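Local coordinates for protein PpBBE-like 1 D396N (Physcomitrella patens subsp. patens, PDB 6EO5) that oxidises cellobiose as a berberine bridge enzyme-like flavoprotein of the VAO family, with a bi-covalently attached FAD, at residues E84-G89 with F464-P469. Residues are numbered along the deposited sequence; the frame is centred on the assembly and turned at random.
With FAD (flavin-adenine dinucleotide), chain C.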
loop_
_atom_site.group_PDB
_atom_site.type_symbol
_atom_site.label_atom_id
_atom_site.label_comp_id
_atom_site.label_asym_id
_atom_site.label_seq_id
_atom_site.Cartn_x
_atom_site.Cartn_y
_atom_site.Cartn_z
ATOM N N GLU A 84 5.969 -8.693 3.976
ATOM C CA GLU A 84 6.676 -9.964 3.976
ATOM C C GLU A 84 8.151 -9.811 3.620
ATOM O O GLU A 84 8.807 -10.800 3.286
ATOM C CB GLU A 84 5.997 -10.936 3.013
ATOM C CG GLU A 84 4.587 -11.333 3.411
ATOM C CD GLU A 84 4.557 -12.382 4.508
ATOM O OE1 GLU A 84 5.442 -12.361 5.385
ATOM O OE2 GLU A 84 3.644 -13.236 4.494
ATOM N N ASP A 85 8.685 -8.591 3.670
ATOM C CA ASP A 85 10.096 -8.336 3.383
ATOM C C ASP A 85 10.487 -8.757 1.969
ATOM O O ASP A 85 11.630 -9.139 1.719
ATOM C CB ASP A 85 11.000 -9.010 4.414
ATOM C CG ASP A 85 10.891 -8.353 5.760
ATOM O OD1 ASP A 85 10.927 -7.109 5.802
ATOM O OD2 ASP A 85 10.733 -9.058 6.773
ATOM N N TYR A 86 9.553 -8.640 1.027
ATOM C CA TYR A 86 9.817 -9.058 -0.341
ATOM C C TYR A 86 10.770 -8.122 -1.076
ATOM O O TYR A 86 11.298 -8.502 -2.125
ATOM C CB TYR A 86 8.508 -9.170 -1.120
ATOM C CG TYR A 86 7.655 -10.375 -0.768
ATOM C CD1 TYR A 86 8.206 -11.509 -0.164
ATOM C CD2 TYR A 86 6.295 -10.382 -1.048
ATOM C CE1 TYR A 86 7.408 -12.620 0.143
ATOM C CE2 TYR A 86 5.495 -11.471 -0.745
ATOM C CZ TYR A 86 6.049 -12.591 -0.157
ATOM O OH TYR A 86 5.237 -13.670 0.131
ATOM N N SER A 87 10.984 -6.902 -0.584
ATOM C CA SER A 87 11.971 -6.037 -1.219
ATOM C C SER A 87 13.373 -6.266 -0.661
ATOM O O SER A 87 14.318 -5.598 -1.097
ATOM C CB SER A 87 11.561 -4.565 -1.090
ATOM O OG SER A 87 11.361 -4.201 0.259
ATOM N N LEU A 88 13.526 -7.185 0.295
ATOM C CA LEU A 88 14.814 -7.809 0.557
ATOM C C LEU A 88 14.975 -9.094 -0.234
ATOM O O LEU A 88 16.025 -9.726 -0.153
ATOM C CB LEU A 88 14.994 -8.086 2.053
ATOM C CG LEU A 88 15.152 -6.806 2.875
ATOM C CD1 LEU A 88 15.204 -7.088 4.354
ATOM C CD2 LEU A 88 16.356 -5.976 2.431
ATOM N N GLY A 89 13.964 -9.485 -1.005
ATOM C CA GLY A 89 14.008 -10.672 -1.838
ATOM C C GLY A 89 12.998 -11.742 -1.471
ATOM O O GLY A 89 12.639 -12.557 -2.335
ATOM N N PHE A 464 9.791 -13.622 -6.637
ATOM C CA PHE A 464 9.784 -13.690 -5.181
ATOM C C PHE A 464 8.684 -14.671 -4.791
ATOM O O PHE A 464 7.938 -15.134 -5.662
ATOM C CB PHE A 464 9.567 -12.296 -4.557
ATOM C CG PHE A 464 8.268 -11.634 -4.952
ATOM C CD1 PHE A 464 8.106 -11.082 -6.212
ATOM C CD2 PHE A 464 7.218 -11.541 -4.046
ATOM C CE1 PHE A 464 6.921 -10.477 -6.572
ATOM C CE2 PHE A 464 6.030 -10.937 -4.403
ATOM C CZ PHE A 464 5.882 -10.410 -5.666
ATOM N N PRO A 465 8.565 -15.049 -3.487
ATOM C CA PRO A 465 7.577 -16.087 -3.139
ATOM C C PRO A 465 6.174 -15.884 -3.702
ATOM O O PRO A 465 5.441 -16.867 -3.822
ATOM C CB PRO A 465 7.565 -16.055 -1.608
ATOM C CG PRO A 465 8.953 -15.732 -1.268
ATOM C CD PRO A 465 9.436 -14.753 -2.330
ATOM N N GLN A 466 5.778 -14.661 -4.079
ATOM C CA GLN A 466 4.450 -14.454 -4.650
ATOM C C GLN A 466 4.506 -13.617 -5.923
ATOM O O GLN A 466 3.639 -12.779 -6.176
ATOM C CB GLN A 466 3.506 -13.837 -3.621
ATOM C CG GLN A 466 2.841 -14.877 -2.728
ATOM C CD GLN A 466 2.247 -14.283 -1.471
ATOM O OE1 GLN A 466 2.949 -13.644 -0.683
ATOM N NE2 GLN A 466 0.947 -14.484 -1.274
ATOM N N SER A 467 5.510 -13.848 -6.762
ATOM C CA SER A 467 5.527 -13.259 -8.091
ATOM C C SER A 467 4.532 -13.969 -9.012
ATOM O O SER A 467 4.128 -15.112 -8.779
ATOM C CB SER A 467 6.937 -13.319 -8.689
ATOM O OG SER A 467 7.522 -14.607 -8.551
ATOM N N ILE A 468 4.124 -13.271 -10.065
ATOM C CA ILE A 468 3.217 -13.915 -11.020
ATOM C C ILE A 468 3.924 -15.123 -11.628
ATOM O O ILE A 468 5.099 -15.016 -12.038
ATOM C CB ILE A 468 2.766 -12.911 -12.102
ATOM C CG1 ILE A 468 2.154 -11.652 -11.465
ATOM C CG2 ILE A 468 1.750 -13.541 -13.031
ATOM C CD1 ILE A 468 0.896 -11.893 -10.626
ATOM N N PRO A 469 3.302 -16.296 -11.652
ATOM C CA PRO A 469 3.982 -17.496 -12.153
ATOM C C PRO A 469 3.974 -17.575 -13.675
ATOM O O PRO A 469 3.288 -16.825 -14.367
ATOM C CB PRO A 469 3.160 -18.633 -11.541
ATOM C CG PRO A 469 1.800 -18.058 -11.395
ATOM C CD PRO A 469 1.990 -16.609 -11.054
HETATM P PA FAD C . 8.702 -2.100 -0.952
HETATM O O1A FAD C . 8.952 -3.142 0.128
HETATM O O2A FAD C . 9.964 -1.368 -1.329
HETATM O O5B FAD C . 7.971 -2.689 -2.265
HETATM C C5B FAD C . 6.935 -3.643 -2.171
HETATM C C4B FAD C . 6.916 -4.547 -3.399
HETATM O O4B FAD C . 6.931 -3.767 -4.580
HETATM C C3B FAD C . 8.135 -5.451 -3.462
HETATM O O3B FAD C . 7.765 -6.654 -4.098
HETATM C C2B FAD C . 9.069 -4.688 -4.364
HETATM O O2B FAD C . 9.998 -5.535 -4.993
HETATM C C1B FAD C . 8.100 -4.032 -5.339
HETATM N N9A FAD C . 8.718 -2.809 -5.899
HETATM C C8A FAD C . 9.260 -1.763 -5.191
HETATM N N7A FAD C . 9.743 -0.850 -6.062
HETATM C C5A FAD C . 9.525 -1.298 -7.316
HETATM C C6A FAD C . 9.827 -0.768 -8.557
HETATM N N6A FAD C . 10.447 0.405 -8.638
HETATM N N1A FAD C . 9.478 -1.457 -9.697
HETATM C C2A FAD C . 8.846 -2.675 -9.594
HETATM N N3A FAD C . 8.551 -3.207 -8.357
HETATM C C4A FAD C . 8.889 -2.528 -7.233
HETATM N N1 FAD C . -1.207 0.654 2.071
HETATM C C2 FAD C . -2.275 1.435 1.614
HETATM O O2 FAD C . -2.902 1.169 0.567
HETATM N N3 FAD C . -2.643 2.554 2.342
HETATM C C4 FAD C . -1.976 2.891 3.501
HETATM O O4 FAD C . -2.315 3.895 4.118
HETATM C C4X FAD C . -0.921 2.115 3.956
HETATM N N5 FAD C . -0.230 2.485 5.090
HETATM C C5X FAD C . 0.999 1.916 5.364
HETATM C C6 FAD C . 1.750 2.396 6.431
HETATM C C7 FAD C . 3.055 1.945 6.687
HETATM C C7M FAD C . 3.846 2.505 7.848
HETATM C C8 FAD C . 3.561 0.892 5.895
HETATM C C8M FAD C . 4.915 0.272 6.185
HETATM C C9 FAD C . 2.749 0.357 4.877
HETATM C C9A FAD C . 1.472 0.866 4.580
HETATM N N10 FAD C . 0.628 0.326 3.601
HETATM C C10 FAD C . -0.507 1.013 3.214
HETATM C "C1'" FAD C . 1.050 -0.824 2.749
HETATM C "C2'" FAD C . 1.794 -0.291 1.528
HETATM O "O2'" FAD C . 0.929 0.211 0.535
HETATM C "C3'" FAD C . 2.615 -1.415 0.938
HETATM O "O3'" FAD C . 3.489 -1.835 1.958
HETATM C "C4'" FAD C . 3.366 -0.925 -0.297
HETATM O "O4'" FAD C . 3.513 -2.008 -1.195
HETATM C "C5'" FAD C . 4.715 -0.324 0.093
HETATM O "O5'" FAD C . 5.511 0.032 -1.019
HETATM P P FAD C . 7.088 0.299 -0.780
HETATM O O1P FAD C . 7.710 0.804 -2.060
HETATM O O2P FAD C . 7.376 1.196 0.394
HETATM O O3P FAD C . 7.605 -1.139 -0.276
#
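F464 brings the CD2 edge of its ring over one face of Y86, where F464 CD2 comes to 3.3 Å from Y86 CD2. With the ring centroids 4.9 Å apart and the planes at 55°, the two rings meet obliquely. The F464 CG atom sits between the backbone N and the carbonyl carbon (chi1 60°), a torsion that turns the ring back over its own chain, so that one face receives the backbone of Q466 and S467. P465 comes next; its rigid, apolar ring suits a place beside an aromatic ring, and P465 CG comes obliquely to 3.7 Å from Y86 CE1. Q466 then extends beyond CG, and its OE1 meets the tyrosine edge in the ring plane while the amide plane stands at 85° to it. Y86 OH donates to Q466 OE1; the modelled 2.4 Å is too short to be taken at face value at this resolution. Q466 NE2 bonds the carbonyl of D433, which should hold the amide's rotation with OE1 facing the hydroxyl. S467 OG clasps the turn, donating to F464 O at 3.0 Å. On the far face of Y86 lies E84 CB. Replacing Y86 by an alanine would probably leave Q466 OE1 without its donor and open a gap between E84 and F464. S87 OG donates to FAD O1A at 2.6 Å. Thus one aromatic residue, apolar on its face and polar at its rim, joins the berberine-like C-terminal region to a loop of the FAD-binding region, between strands 74-77 and 95-98, that hydrogen-bonds a phosphate of FAD.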